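Local structure of CRISPR system CMR subunit Cmr7 1 (Sulfolobus solfataricus, 2X5Q) at residues A[35-40]-A[89-94]; A[52-57]-A[110-115]; A[141-146]-A[187-192]. The protein forms part of the CMR ribonucleoprotein complex of the CRISPR system, an adaptive immune defence against viruses and other mobile genetic elements. All coordinates share one frame; numbering follows the deposited sequence.

Contact 1: residues A[35-40]-A[89-94]; sequences SIEYNQ and KILKGN
Ser35, Ile36 and Glu37 run antiparallel to 89-92, and the pairing slips by one residue where Leu91 and Lys92 both face Ser35, a classic beta bulge. Ser35 O takes both amides of the bulge, Leu91 N at 2.8 Å and, in a longer bond, Lys92 N at 3.2 Å. Ser35 N returns a bond to Lys92 O. Past the bulge the pairing is regular: Glu37 N and Lys89 O lie 2.9 Å apart, and Lys89 N donates back to Glu37 O. Strand 88-92 is the outermost strand, within this chain, of a four-stranded antiparallel sheet; on its other side strand 35-38 pairs with 27-29, Ile36 bonding to Ile28 through the backbone.

Ile36 and Ile90 share one face and cross at a slant, CG1 to CG1 at 4.2 Å, both also packing on Val12 of strand 11-15. Glu37 turns to the other face, where its CB meets Leu91 CG at 3.8 Å. With Glu37 CG anti to the backbone N (chi1 -174°), the extended chain carries the carboxylate on past the leucine, and CD passes Leu91 CD1. The Lys92 ammonium has a protein acceptor in Ser32 O. It also donates to a water 2.9 Å from NZ, and that same water is hydrogen-bonded to Ser35 OG at 2.7 Å.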
ATOM      1  N   SER A  35     -14.541   9.848  12.610  1.00 31.54           N
ATOM      2  CA  SER A  35     -15.339  11.006  12.213  1.00 32.69           C
ATOM      3  C   SER A  35     -14.445  12.070  11.579  1.00 31.89           C
ATOM      4  O   SER A  35     -13.356  12.372  12.079  1.00 31.93           O
ATOM      5  CB  SER A  35     -16.090  11.607  13.396  1.00 34.92           C
ATOM      6  OG  SER A  35     -17.093  10.724  13.839  1.00 37.63           O
ATOM      7  N   ILE A  36     -14.946  12.638  10.489  1.00 31.75           N
ATOM      8  CA  ILE A  36     -14.237  13.623   9.688  1.00 31.40           C
ATOM      9  C   ILE A  36     -15.012  14.945   9.724  1.00 32.85           C
ATOM     10  O   ILE A  36     -16.235  14.951   9.742  1.00 34.26           O
ATOM     11  CB  ILE A  36     -14.078  13.084   8.249  1.00 29.92           C
ATOM     12  CG1 ILE A  36     -12.958  12.038   8.229  1.00 29.60           C
ATOM     13  CG2 ILE A  36     -13.796  14.205   7.237  1.00 29.85           C
ATOM     14  CD1 ILE A  36     -12.749  11.375   6.874  1.00 28.38           C
ATOM     15  N   GLU A  37     -14.289  16.054   9.809  1.00 33.19           N
ATOM     16  CA  GLU A  37     -14.860  17.383   9.680  1.00 34.19           C
ATOM     17  C   GLU A  37     -14.387  17.932   8.347  1.00 33.07           C
ATOM     18  O   GLU A  37     -13.280  17.641   7.917  1.00 32.71           O
ATOM     19  CB  GLU A  37     -14.369  18.278  10.814  1.00 36.22           C
ATOM     20  CG  GLU A  37     -15.016  19.653  10.858  1.00 38.03           C
ATOM     21  CD  GLU A  37     -14.405  20.575  11.904  1.00 40.09           C
ATOM     22  OE1 GLU A  37     -13.176  20.800  11.878  1.00 41.12           O
ATOM     23  OE2 GLU A  37     -15.172  21.104  12.731  1.00 43.54           O
ATOM     24  N   TYR A  38     -15.220  18.700   7.671  1.00 33.43           N
ATOM     25  CA  TYR A  38     -14.782  19.364   6.449  1.00 32.02           C
ATOM     26  C   TYR A  38     -14.974  20.869   6.590  1.00 33.47           C
ATOM     27  O   TYR A  38     -15.804  21.360   7.378  1.00 33.88           O
ATOM     28  CB  TYR A  38     -15.506  18.814   5.229  1.00 30.73           C
ATOM     29  CG  TYR A  38     -16.973  19.084   5.273  1.00 31.72           C
ATOM     30  CD1 TYR A  38     -17.480  20.278   4.781  1.00 32.96           C
ATOM     31  CD2 TYR A  38     -17.860  18.166   5.845  1.00 31.69           C
ATOM     32  CE1 TYR A  38     -18.814  20.555   4.842  1.00 34.28           C
ATOM     33  CE2 TYR A  38     -19.218  18.446   5.919  1.00 33.64           C
ATOM     34  CZ  TYR A  38     -19.681  19.643   5.412  1.00 34.01           C
ATOM     35  OH  TYR A  38     -21.001  19.961   5.460  1.00 36.79           O
ATOM     36  N   ASN A  39     -14.167  21.598   5.839  1.00 33.03           N
ATOM     37  CA  ASN A  39     -14.215  23.042   5.873  1.00 34.80           C
ATOM     38  C   ASN A  39     -15.221  23.476   4.810  1.00 34.74           C
ATOM     39  O   ASN A  39     -15.015  23.240   3.619  1.00 32.15           O
ATOM     40  CB  ASN A  39     -12.816  23.605   5.632  1.00 34.77           C
ATOM     41  CG  ASN A  39     -11.803  23.149   6.702  1.00 35.43           C
ATOM     42  OD1 ASN A  39     -12.063  23.252   7.905  1.00 36.69           O
ATOM     43  ND2 ASN A  39     -10.636  22.666   6.259  1.00 33.50           N
ATOM     44  N   GLN A  40     -16.332  24.064   5.252  1.00 36.59           N
ATOM     45  CA  GLN A  40     -17.420  24.440   4.345  1.00 37.43           C
ATOM     46  C   GLN A  40     -16.933  25.405   3.256  1.00 37.91           C
ATOM     47  O   GLN A  40     -17.413  25.367   2.133  1.00 37.48           O
ATOM     48  CB  GLN A  40     -18.607  25.058   5.114  1.00 39.50           C
ATOM     49  CG  GLN A  40     -19.900  25.159   4.304  1.00 40.34           C
ATOM     50  CD  GLN A  40     -20.406  23.809   3.801  1.00 41.40           C
ATOM     51  OE1 GLN A  40     -20.829  22.961   4.591  1.00 43.77           O
ATOM     52  NE2 GLN A  40     -20.379  23.609   2.482  1.00 39.61           N
ATOM     53  N   LYS A  89     -10.354  17.556   8.216  1.00 31.30           N
ATOM     54  CA  LYS A  89      -9.481  16.790   9.083  1.00 31.53           C
ATOM     55  C   LYS A  89     -10.213  15.654   9.789  1.00 31.97           C
ATOM     56  O   LYS A  89     -11.417  15.701   9.978  1.00 32.05           O
ATOM     57  CB  LYS A  89      -8.834  17.718  10.104  1.00 33.70           C
ATOM     58  CG  LYS A  89      -9.792  18.361  11.082  1.00 35.47           C
ATOM     59  CD  LYS A  89      -9.088  19.409  11.962  1.00 37.33           C
ATOM     60  CE  LYS A  89      -8.411  18.794  13.172  1.00 38.95           C
ATOM     61  NZ  LYS A  89      -7.911  19.845  14.140  1.00 40.97           N
ATOM     62  N   ILE A  90      -9.447  14.647  10.192  1.00 31.99           N
ATOM     63  CA  ILE A  90      -9.959  13.547  10.980  1.00 32.46           C
ATOM     64  C   ILE A  90     -10.068  14.050  12.422  1.00 34.68           C
ATOM     65  O   ILE A  90      -9.070  14.416  13.029  1.00 35.78           O
ATOM     66  CB  ILE A  90      -9.040  12.313  10.851  1.00 31.67           C
ATOM     67  CG1 ILE A  90      -8.958  11.895   9.378  1.00 30.45           C
ATOM     68  CG2 ILE A  90      -9.566  11.150  11.688  1.00 32.23           C
ATOM     69  CD1 ILE A  90      -7.905  10.891   9.054  1.00 28.54           C
ATOM     70  N   LEU A  91     -11.290  14.116  12.945  1.00 36.08           N
ATOM     71  CA  LEU A  91     -11.538  14.595  14.312  1.00 38.34           C
ATOM     72  C   LEU A  91     -11.472  13.486  15.350  1.00 39.19           C
ATOM     73  O   LEU A  91     -11.071  13.717  16.488  1.00 40.66           O
ATOM     74  CB  LEU A  91     -12.900  15.288  14.423  1.00 40.12           C
ATOM     75  CG  LEU A  91     -12.988  16.751  13.983  1.00 41.39           C
ATOM     76  CD1 LEU A  91     -14.278  17.367  14.515  1.00 45.59           C
ATOM     77  CD2 LEU A  91     -11.801  17.559  14.456  1.00 43.28           C
ATOM     78  N   LYS A  92     -11.889  12.290  14.958  1.00 37.83           N
ATOM     79  CA  LYS A  92     -11.798  11.130  15.821  1.00 38.83           C
ATOM     80  C   LYS A  92     -11.288   9.976  14.979  1.00 36.95           C
ATOM     81  O   LYS A  92     -11.760   9.757  13.857  1.00 34.38           O
ATOM     82  CB  LYS A  92     -13.162  10.800  16.447  1.00 39.83           C
ATOM     83  CG  LYS A  92     -13.161   9.546  17.262  1.00 40.46           C
ATOM     84  CD  LYS A  92     -14.537   9.219  17.804  1.00 42.39           C
ATOM     85  CE  LYS A  92     -15.409   8.572  16.753  1.00 38.96           C
ATOM     86  NZ  LYS A  92     -16.740   8.230  17.309  1.00 39.40           N
ATOM     87  N   GLY A  93     -10.311   9.254  15.514  1.00 37.78           N
ATOM     88  CA  GLY A  93      -9.685   8.155  14.793  1.00 37.09           C
ATOM     89  C   GLY A  93      -8.207   8.396  14.551  1.00 37.47           C
ATOM     90  O   GLY A  93      -7.716   9.518  14.672  1.00 38.01           O
ATOM     91  N   ASN A  94      -7.504   7.319  14.213  1.00 37.48           N
ATOM     92  CA  ASN A  94      -6.095   7.380  13.875  1.00 37.56           C
ATOM     93  C   ASN A  94      -5.957   7.905  12.472  1.00 35.76           C
ATOM     94  O   ASN A  94      -6.693   7.480  11.579  1.00 35.59           O
ATOM     95  CB  ASN A  94      -5.469   5.991  13.924  1.00 38.12           C
ATOM     96  CG  ASN A  94      -5.658   5.326  15.233  1.00 42.70           C
ATOM     97  OD1 ASN A  94      -6.209   4.219  15.301  1.00 47.49           O
ATOM     98  ND2 ASN A  94      -5.233   5.996  16.310  1.00 45.08           N
TER
HETATM   99  O   HOH W   1     -17.592   8.161  14.571  1.00 70.32           O

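Contact 2: residues A[52-57]-A[110-115]; sequences GLHNIL and RKKDVH
Asn55 and Lys112 are joined by a pair of side-chain-to-backbone hydrogen bonds. Asn55 OD1 accepts from Lys112 N at 2.8 Å, the donor tilted from the carbonyl plane, while Asn55 ND2 gives to Lys112 O at 2.9 Å. The second bond lies in the amide plane of Asn55 and falls on a lone pair of the lysine carbonyl. The backbone of Asn55 adds a third bond, its N to Arg110 O at 2.8 Å, reaching that oxygen from above the carbonyl plane. Asn55 sits in left-handed helical conformation (phi 63°, psi 64°) and, with Ile56, faces Ile109 in a G1 beta bulge. A water links Leu53 O to Arg110 NH1. His54 NE2 is hydrogen-bonded to Asp49 OD1, and Arg110 O sits at the edge of the same ring.

Carbon contacts flank these bonds. Lys112 CD lies over one face of the His54 ring, 4.2 Å from its centroid, a CH-pi contact. Ile56 and Arg110 run side by side in the same direction, Ile56 CD1 touching Arg110 CG at 3.7 Å. Val114 slides past Asn55 in the opposite sense, its CG2 methyl lying against the amide.

With OD1 taken by Lys112 N and ND2 shared between Lys112 O and Val45 O, the amide's rotation is fixed: the side chain does the work of a peptide group, holding the loop 110-115 to strand 52-60 at its bulge.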
ATOM      1  N   GLY A  52     -20.486  16.212 -13.456  1.00 34.53           N
ATOM      2  CA  GLY A  52     -20.540  15.194 -12.419  1.00 32.78           C
ATOM      3  C   GLY A  52     -19.453  15.361 -11.367  1.00 31.17           C
ATOM      4  O   GLY A  52     -19.009  16.472 -11.078  1.00 30.93           O
ATOM      5  N   LEU A  53     -19.022  14.233 -10.816  1.00 29.73           N
ATOM      6  CA  LEU A  53     -18.018  14.179  -9.763  1.00 28.16           C
ATOM      7  C   LEU A  53     -16.630  13.947 -10.369  1.00 27.72           C
ATOM      8  O   LEU A  53     -16.486  13.187 -11.344  1.00 27.70           O
ATOM      9  CB  LEU A  53     -18.376  13.028  -8.811  1.00 27.74           C
ATOM     10  CG  LEU A  53     -17.522  12.803  -7.561  1.00 26.35           C
ATOM     11  CD1 LEU A  53     -17.430  14.080  -6.738  1.00 25.70           C
ATOM     12  CD2 LEU A  53     -18.127  11.642  -6.745  1.00 26.59           C
ATOM     13  N   HIS A  54     -15.618  14.602  -9.798  1.00 27.32           N
ATOM     14  CA  HIS A  54     -14.245  14.571 -10.330  1.00 27.31           C
ATOM     15  C   HIS A  54     -13.199  14.406  -9.248  1.00 25.85           C
ATOM     16  O   HIS A  54     -13.400  14.828  -8.117  1.00 25.52           O
ATOM     17  CB  HIS A  54     -13.923  15.859 -11.099  1.00 28.07           C
ATOM     18  CG  HIS A  54     -14.890  16.168 -12.195  1.00 30.58           C
ATOM     19  ND1 HIS A  54     -14.879  15.508 -13.405  1.00 29.62           N
ATOM     20  CD2 HIS A  54     -15.898  17.069 -12.265  1.00 31.45           C
ATOM     21  CE1 HIS A  54     -15.853  15.975 -14.164  1.00 32.64           C
ATOM     22  NE2 HIS A  54     -16.481  16.928 -13.500  1.00 32.63           N
ATOM     23  N   ASN A  55     -12.052  13.852  -9.648  1.00 25.95           N
ATOM     24  CA  ASN A  55     -10.877  13.683  -8.786  1.00 25.71           C
ATOM     25  C   ASN A  55     -11.131  12.768  -7.603  1.00 24.78           C
ATOM     26  O   ASN A  55     -11.056  13.191  -6.435  1.00 25.16           O
ATOM     27  CB  ASN A  55     -10.316  15.025  -8.297  1.00 25.70           C
ATOM     28  CG  ASN A  55      -9.902  15.923  -9.419  1.00 27.96           C
ATOM     29  OD1 ASN A  55      -9.328  15.456 -10.407  1.00 27.72           O
ATOM     30  ND2 ASN A  55     -10.191  17.228  -9.289  1.00 27.22           N
ATOM     31  N   ILE A  56     -11.413  11.516  -7.922  1.00 25.02           N
ATOM     32  CA  ILE A  56     -11.677  10.491  -6.935  1.00 24.67           C
ATOM     33  C   ILE A  56     -10.386   9.710  -6.676  1.00 24.57           C
ATOM     34  O   ILE A  56      -9.736   9.258  -7.608  1.00 24.93           O
ATOM     35  CB  ILE A  56     -12.776   9.514  -7.414  1.00 25.79           C
ATOM     36  CG1 ILE A  56     -14.134  10.219  -7.533  1.00 27.15           C
ATOM     37  CG2 ILE A  56     -12.924   8.327  -6.436  1.00 24.16           C
ATOM     38  CD1 ILE A  56     -14.526  10.573  -8.921  1.00 28.76           C
ATOM     39  N   LEU A  57     -10.018   9.558  -5.406  1.00 23.97           N
ATOM     40  CA  LEU A  57      -8.820   8.789  -5.061  1.00 23.68           C
ATOM     41  C   LEU A  57      -9.139   7.306  -4.882  1.00 23.06           C
ATOM     42  O   LEU A  57     -10.048   6.943  -4.136  1.00 23.15           O
ATOM     43  CB  LEU A  57      -8.161   9.361  -3.808  1.00 22.96           C
ATOM     44  CG  LEU A  57      -6.824   8.731  -3.417  1.00 23.55           C
ATOM     45  CD1 LEU A  57      -5.753   9.054  -4.450  1.00 22.49           C
ATOM     46  CD2 LEU A  57      -6.439   9.216  -2.020  1.00 22.51           C
ATOM     47  N   ARG A 110     -11.297  10.166 -12.912  1.00 30.83           N
ATOM     48  CA  ARG A 110     -12.171  11.255 -13.340  1.00 32.62           C
ATOM     49  C   ARG A 110     -11.429  12.572 -13.105  1.00 33.20           C
ATOM     50  O   ARG A 110     -11.951  13.480 -12.467  1.00 32.41           O
ATOM     51  CB  ARG A 110     -13.495  11.254 -12.571  1.00 32.49           C
ATOM     52  CG  ARG A 110     -14.241   9.927 -12.547  1.00 33.65           C
ATOM     53  CD  ARG A 110     -14.856   9.632 -13.868  1.00 37.81           C
ATOM     54  NE  ARG A 110     -15.642   8.392 -13.855  1.00 38.71           N
ATOM     55  CZ  ARG A 110     -16.976   8.301 -13.903  1.00 39.37           C
ATOM     56  NH1 ARG A 110     -17.756   9.381 -13.940  1.00 39.37           N
ATOM     57  NH2 ARG A 110     -17.539   7.093 -13.903  1.00 40.34           N
ATOM     58  N   LYS A 111     -10.193  12.648 -13.592  1.00 34.45           N
ATOM     59  CA  LYS A 111      -9.309  13.785 -13.266  1.00 35.71           C
ATOM     60  C   LYS A 111      -9.815  15.098 -13.858  1.00 36.62           C
ATOM     61  O   LYS A 111     -10.221  15.143 -15.011  1.00 38.23           O
ATOM     62  CB  LYS A 111      -7.868  13.534 -13.736  1.00 36.63           C
ATOM     63  CG  LYS A 111      -6.998  12.803 -12.750  1.00 36.78           C
ATOM     64  CD  LYS A 111      -5.512  12.816 -13.197  1.00 38.54           C
ATOM     65  CE  LYS A 111      -4.740  14.057 -12.685  1.00 40.36           C
ATOM     66  NZ  LYS A 111      -3.224  13.910 -12.713  1.00 41.83           N
ATOM     67  N   LYS A 112      -9.800  16.156 -13.049  1.00 37.01           N
ATOM     68  CA  LYS A 112     -10.165  17.502 -13.501  1.00 38.63           C
ATOM     69  C   LYS A 112      -9.278  18.532 -12.820  1.00 38.79           C
ATOM     70  O   LYS A 112      -9.322  18.669 -11.603  1.00 36.53           O
ATOM     71  CB  LYS A 112     -11.625  17.823 -13.169  1.00 38.28           C
ATOM     72  CG  LYS A 112     -12.072  19.227 -13.640  1.00 40.29           C
ATOM     73  CD  LYS A 112     -13.205  19.787 -12.787  1.00 40.44           C
ATOM     74  CE  LYS A 112     -13.575  21.215 -13.189  1.00 43.48           C
ATOM     75  NZ  LYS A 112     -12.427  22.168 -13.009  1.00 46.77           N
ATOM     76  N   ASP A 113      -8.487  19.258 -13.610  1.00 40.91           N
ATOM     77  CA  ASP A 113      -7.661  20.344 -13.089  1.00 42.60           C
ATOM     78  C   ASP A 113      -6.977  19.943 -11.769  1.00 41.42           C
ATOM     79  O   ASP A 113      -7.214  20.538 -10.719  1.00 41.43           O
ATOM     80  CB  ASP A 113      -8.508  21.607 -12.915  1.00 43.38           C
ATOM     81  CG  ASP A 113      -9.193  22.043 -14.214  1.00 46.20           C
ATOM     82  OD1 ASP A 113      -8.889  21.469 -15.284  1.00 48.66           O
ATOM     83  OD2 ASP A 113     -10.044  22.965 -14.169  1.00 47.22           O
ATOM     84  N   VAL A 114      -6.160  18.896 -11.850  1.00 41.34           N
ATOM     85  CA  VAL A 114      -5.330  18.432 -10.735  1.00 40.62           C
ATOM     86  C   VAL A 114      -3.898  18.835 -11.032  1.00 41.64           C
ATOM     87  O   VAL A 114      -3.411  18.701 -12.156  1.00 43.23           O
ATOM     88  CB  VAL A 114      -5.431  16.893 -10.544  1.00 39.74           C
ATOM     89  CG1 VAL A 114      -4.146  16.308  -9.921  1.00 41.29           C
ATOM     90  CG2 VAL A 114      -6.640  16.546  -9.681  1.00 39.15           C
ATOM     91  N   HIS A 115      -3.225  19.353 -10.024  1.00 41.38           N
ATOM     92  CA  HIS A 115      -1.925  19.948 -10.232  1.00 42.93           C
ATOM     93  C   HIS A 115      -1.248  20.148  -8.899  1.00 41.66           C
ATOM     94  O   HIS A 115      -1.903  20.279  -7.876  1.00 40.69           O
ATOM     95  CB  HIS A 115      -2.094  21.311 -10.909  1.00 45.85           C
ATOM     96  CG  HIS A 115      -3.039  22.219 -10.181  1.00 47.11           C
ATOM     97  ND1 HIS A 115      -2.612  23.293  -9.428  1.00 49.69           N
ATOM     98  CD2 HIS A 115      -4.388  22.182 -10.054  1.00 47.44           C
ATOM     99  CE1 HIS A 115      -3.659  23.890  -8.885  1.00 48.97           C
ATOM    100  NE2 HIS A 115      -4.749  23.239  -9.254  1.00 47.86           N
TER
HETATM  101  O   HOH W   2     -17.621  12.258 -13.414  1.00 70.19           O

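Contact 3: residues A[141-146]-A[187-192]; sequences TSFVSL and NYYSIK
Ser190 O is gripped by three groups: Ser142 N donates to it at 2.8 Å, a water bound to Ser142 OG donates as well, and the CA-H of Thr141 makes a weaker contact. Ser190 N answers with a bond to Ser142 O. Two residues on, Val144 N lies 2.6 Å from Tyr188 O, a short bond, and Tyr188 N returns to Val144 O, completing two antiparallel hydrogen-bonded pairs.

Between them, Phe143 faces Tyr189 in a non-hydrogen-bonded pair, and their rings form an offset edge-to-face stack with centroids 5.6 Å apart and planes at 70°. The phenylalanine supplies the edge, CD1 meeting Tyr189 CE2 at 3.8 Å, while its CB lies over the tyrosine face. Beyond the stack, Phe143 CE1 rests 3.5 Å from Asn187 CB. Thr141 and Ile191 share this side of the sheet, the CG2 methyl of Thr141 touching Ile191 CD1.

On the other side Val144 CB sits over the Tyr188 ring, 3.9 Å from its centroid. Tyr188 CG stands between its own N and carbonyl carbon (chi1 61°), which folds the ring back across Val144; Leu146 CD2 comes in at the ring edge. The Tyr188 hydroxyl is hydrogen-bonded to Glu66 OE1 and accepts from the backbone Asn18 N.

Tyr189 and Ile191 also bond through their backbones to Ile64; the two segments themselves form an antiparallel strand pair whose 40-residue connection is mostly helical.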
ATOM      1  N   THR A 141     -11.879 -10.330   2.826  1.00 33.00           N
ATOM      2  CA  THR A 141     -12.104  -9.074   2.131  1.00 32.34           C
ATOM      3  C   THR A 141     -13.078  -9.351   0.992  1.00 33.18           C
ATOM      4  O   THR A 141     -12.962 -10.369   0.292  1.00 34.37           O
ATOM      5  CB  THR A 141     -10.788  -8.479   1.611  1.00 31.60           C
ATOM      6  OG1 THR A 141     -10.265  -9.300   0.549  1.00 35.60           O
ATOM      7  CG2 THR A 141      -9.782  -8.421   2.737  1.00 29.91           C
ATOM      8  N   SER A 142     -14.049  -8.461   0.824  1.00 32.32           N
ATOM      9  CA  SER A 142     -15.120  -8.679  -0.119  1.00 33.65           C
ATOM     10  C   SER A 142     -15.354  -7.439  -0.920  1.00 32.59           C
ATOM     11  O   SER A 142     -15.297  -6.341  -0.388  1.00 30.56           O
ATOM     12  CB  SER A 142     -16.412  -9.025   0.622  1.00 34.68           C
ATOM     13  OG  SER A 142     -16.172 -10.082   1.513  1.00 37.47           O
ATOM     14  N   PHE A 143     -15.649  -7.644  -2.195  1.00 33.21           N
ATOM     15  CA  PHE A 143     -16.031  -6.580  -3.082  1.00 33.06           C
ATOM     16  C   PHE A 143     -17.452  -6.129  -2.738  1.00 33.25           C
ATOM     17  O   PHE A 143     -18.369  -6.948  -2.646  1.00 33.91           O
ATOM     18  CB  PHE A 143     -15.955  -7.073  -4.527  1.00 34.32           C
ATOM     19  CG  PHE A 143     -16.464  -6.081  -5.528  1.00 34.70           C
ATOM     20  CD1 PHE A 143     -15.645  -5.068  -5.992  1.00 33.28           C
ATOM     21  CD2 PHE A 143     -17.764  -6.160  -6.002  1.00 36.27           C
ATOM     22  CE1 PHE A 143     -16.103  -4.154  -6.908  1.00 33.70           C
ATOM     23  CE2 PHE A 143     -18.229  -5.245  -6.923  1.00 35.91           C
ATOM     24  CZ  PHE A 143     -17.398  -4.244  -7.379  1.00 34.69           C
ATOM     25  N   VAL A 144     -17.618  -4.826  -2.551  1.00 32.31           N
ATOM     26  CA  VAL A 144     -18.910  -4.243  -2.228  1.00 33.53           C
ATOM     27  C   VAL A 144     -19.222  -3.119  -3.204  1.00 33.54           C
ATOM     28  O   VAL A 144     -18.344  -2.349  -3.575  1.00 31.12           O
ATOM     29  CB  VAL A 144     -18.933  -3.706  -0.781  1.00 32.72           C
ATOM     30  CG1 VAL A 144     -20.343  -3.219  -0.418  1.00 33.87           C
ATOM     31  CG2 VAL A 144     -18.476  -4.812   0.208  1.00 32.67           C
ATOM     32  N   SER A 145     -20.471  -3.060  -3.658  1.00 36.20           N
ATOM     33  CA  SER A 145     -20.939  -1.900  -4.420  1.00 36.75           C
ATOM     34  C   SER A 145     -21.949  -1.140  -3.569  1.00 37.08           C
ATOM     35  O   SER A 145     -22.489  -1.670  -2.601  1.00 37.47           O
ATOM     36  CB  SER A 145     -21.549  -2.336  -5.745  1.00 38.78           C
ATOM     37  OG  SER A 145     -22.754  -3.030  -5.518  1.00 42.09           O
ATOM     38  N   LEU A 146     -22.185   0.119  -3.911  1.00 37.79           N
ATOM     39  CA  LEU A 146     -23.147   0.922  -3.153  1.00 38.50           C
ATOM     40  C   LEU A 146     -24.572   0.446  -3.431  1.00 41.38           C
ATOM     41  O   LEU A 146     -24.968   0.300  -4.586  1.00 42.62           O
ATOM     42  CB  LEU A 146     -23.033   2.408  -3.492  1.00 37.40           C
ATOM     43  CG  LEU A 146     -21.872   3.206  -2.909  1.00 35.64           C
ATOM     44  CD1 LEU A 146     -22.158   4.683  -3.065  1.00 36.58           C
ATOM     45  CD2 LEU A 146     -21.607   2.868  -1.439  1.00 36.02           C
ATOM     46  N   ASN A 187     -17.483   1.446  -5.746  1.00 31.37           N
ATOM     47  CA  ASN A 187     -17.256   0.089  -5.292  1.00 31.55           C
ATOM     48  C   ASN A 187     -16.007   0.084  -4.410  1.00 29.98           C
ATOM     49  O   ASN A 187     -15.127   0.945  -4.550  1.00 29.52           O
ATOM     50  CB  ASN A 187     -17.036  -0.846  -6.468  1.00 33.02           C
ATOM     51  CG  ASN A 187     -18.103  -0.733  -7.511  1.00 35.66           C
ATOM     52  OD1 ASN A 187     -19.284  -0.600  -7.196  1.00 39.42           O
ATOM     53  ND2 ASN A 187     -17.701  -0.802  -8.778  1.00 36.08           N
ATOM     54  N   TYR A 188     -15.935  -0.877  -3.501  1.00 29.37           N
ATOM     55  CA  TYR A 188     -14.834  -0.963  -2.555  1.00 27.76           C
ATOM     56  C   TYR A 188     -14.728  -2.368  -1.969  1.00 28.15           C
ATOM     57  O   TYR A 188     -15.606  -3.223  -2.170  1.00 28.12           O
ATOM     58  CB  TYR A 188     -14.986   0.078  -1.433  1.00 26.99           C
ATOM     59  CG  TYR A 188     -16.248  -0.073  -0.585  1.00 27.07           C
ATOM     60  CD1 TYR A 188     -16.210  -0.699   0.647  1.00 28.36           C
ATOM     61  CD2 TYR A 188     -17.471   0.414  -1.024  1.00 27.86           C
ATOM     62  CE1 TYR A 188     -17.368  -0.846   1.433  1.00 28.54           C
ATOM     63  CE2 TYR A 188     -18.626   0.288  -0.250  1.00 28.67           C
ATOM     64  CZ  TYR A 188     -18.564  -0.346   0.976  1.00 29.23           C
ATOM     65  OH  TYR A 188     -19.698  -0.493   1.732  1.00 29.83           O
ATOM     66  N   TYR A 189     -13.616  -2.610  -1.282  1.00 27.48           N
ATOM     67  CA  TYR A 189     -13.377  -3.882  -0.613  1.00 27.75           C
ATOM     68  C   TYR A 189     -13.464  -3.645   0.887  1.00 27.38           C
ATOM     69  O   TYR A 189     -12.830  -2.729   1.417  1.00 26.22           O
ATOM     70  CB  TYR A 189     -12.013  -4.457  -1.006  1.00 27.58           C
ATOM     71  CG  TYR A 189     -12.029  -5.081  -2.378  1.00 28.71           C
ATOM     72  CD1 TYR A 189     -12.105  -6.455  -2.534  1.00 28.94           C
ATOM     73  CD2 TYR A 189     -11.994  -4.285  -3.529  1.00 28.64           C
ATOM     74  CE1 TYR A 189     -12.139  -7.031  -3.798  1.00 30.78           C
ATOM     75  CE2 TYR A 189     -12.022  -4.859  -4.795  1.00 30.76           C
ATOM     76  CZ  TYR A 189     -12.096  -6.223  -4.914  1.00 31.03           C
ATOM     77  OH  TYR A 189     -12.140  -6.787  -6.145  1.00 34.31           O
ATOM     78  N   SER A 190     -14.310  -4.416   1.555  1.00 28.34           N
ATOM     79  CA  SER A 190     -14.403  -4.334   3.007  1.00 28.51           C
ATOM     80  C   SER A 190     -13.843  -5.603   3.600  1.00 28.94           C
ATOM     81  O   SER A 190     -13.935  -6.675   2.998  1.00 30.03           O
ATOM     82  CB  SER A 190     -15.836  -4.098   3.481  1.00 29.94           C
ATOM     83  OG  SER A 190     -16.599  -5.261   3.440  1.00 30.81           O
ATOM     84  N   ILE A 191     -13.239  -5.468   4.769  1.00 28.38           N
ATOM     85  CA  ILE A 191     -12.595  -6.576   5.444  1.00 29.38           C
ATOM     86  C   ILE A 191     -13.353  -6.851   6.732  1.00 30.75           C
ATOM     87  O   ILE A 191     -13.773  -5.920   7.425  1.00 30.90           O
ATOM     88  CB  ILE A 191     -11.093  -6.290   5.680  1.00 28.54           C
ATOM     89  CG1 ILE A 191     -10.396  -7.484   6.335  1.00 29.25           C
ATOM     90  CG2 ILE A 191     -10.883  -4.998   6.475  1.00 28.55           C
ATOM     91  CD1 ILE A 191      -8.879  -7.419   6.207  1.00 28.06           C
ATOM     92  N   LYS A 192     -13.535  -8.130   7.029  1.00 32.50           N
ATOM     93  CA  LYS A 192     -14.295  -8.570   8.191  1.00 34.37           C
ATOM     94  C   LYS A 192     -13.645  -9.818   8.788  1.00 35.20           C
ATOM     95  O   LYS A 192     -13.066 -10.636   8.061  1.00 34.31           O
ATOM     96  CB  LYS A 192     -15.740  -8.873   7.778  1.00 35.72           C
ATOM     97  CG  LYS A 192     -16.591  -9.420   8.902  1.00 38.37           C
ATOM     98  CD  LYS A 192     -17.986  -9.800   8.476  1.00 41.09           C
ATOM     99  CE  LYS A 192     -18.715 -10.496   9.634  1.00 44.89           C
ATOM    100  NZ  LYS A 192     -18.796  -9.594  10.839  1.00 46.87           N
TER
HETATM  101  O   HOH W   3     -15.556  -8.975   3.833  1.00 75.72           O
HETATM  102  O   HOH W   4     -21.185   1.078  -6.262  1.00 81.38           O

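Overall arrangement
Following the chain from the N terminus, 35-40 opens contact 1 and 52-57 opens contact 2 before either is closed. Residues 89-94 then return to close contact 1, and 110-115 close contact 2, so the two loops cross. Both connections are rich in strand and lack helix. Contact 1 completes the edge of the four-stranded sheet, whereas contact 2 fastens the loop ahead of strand 117-123 to the larger mixed sheet; their centres are about 21 Å apart. Contact 3 follows in series, closing over helices 148-162, 164-169 and 172-185 and bringing the last strand back beside 139-144. It lies across the chain's centre from contact 1.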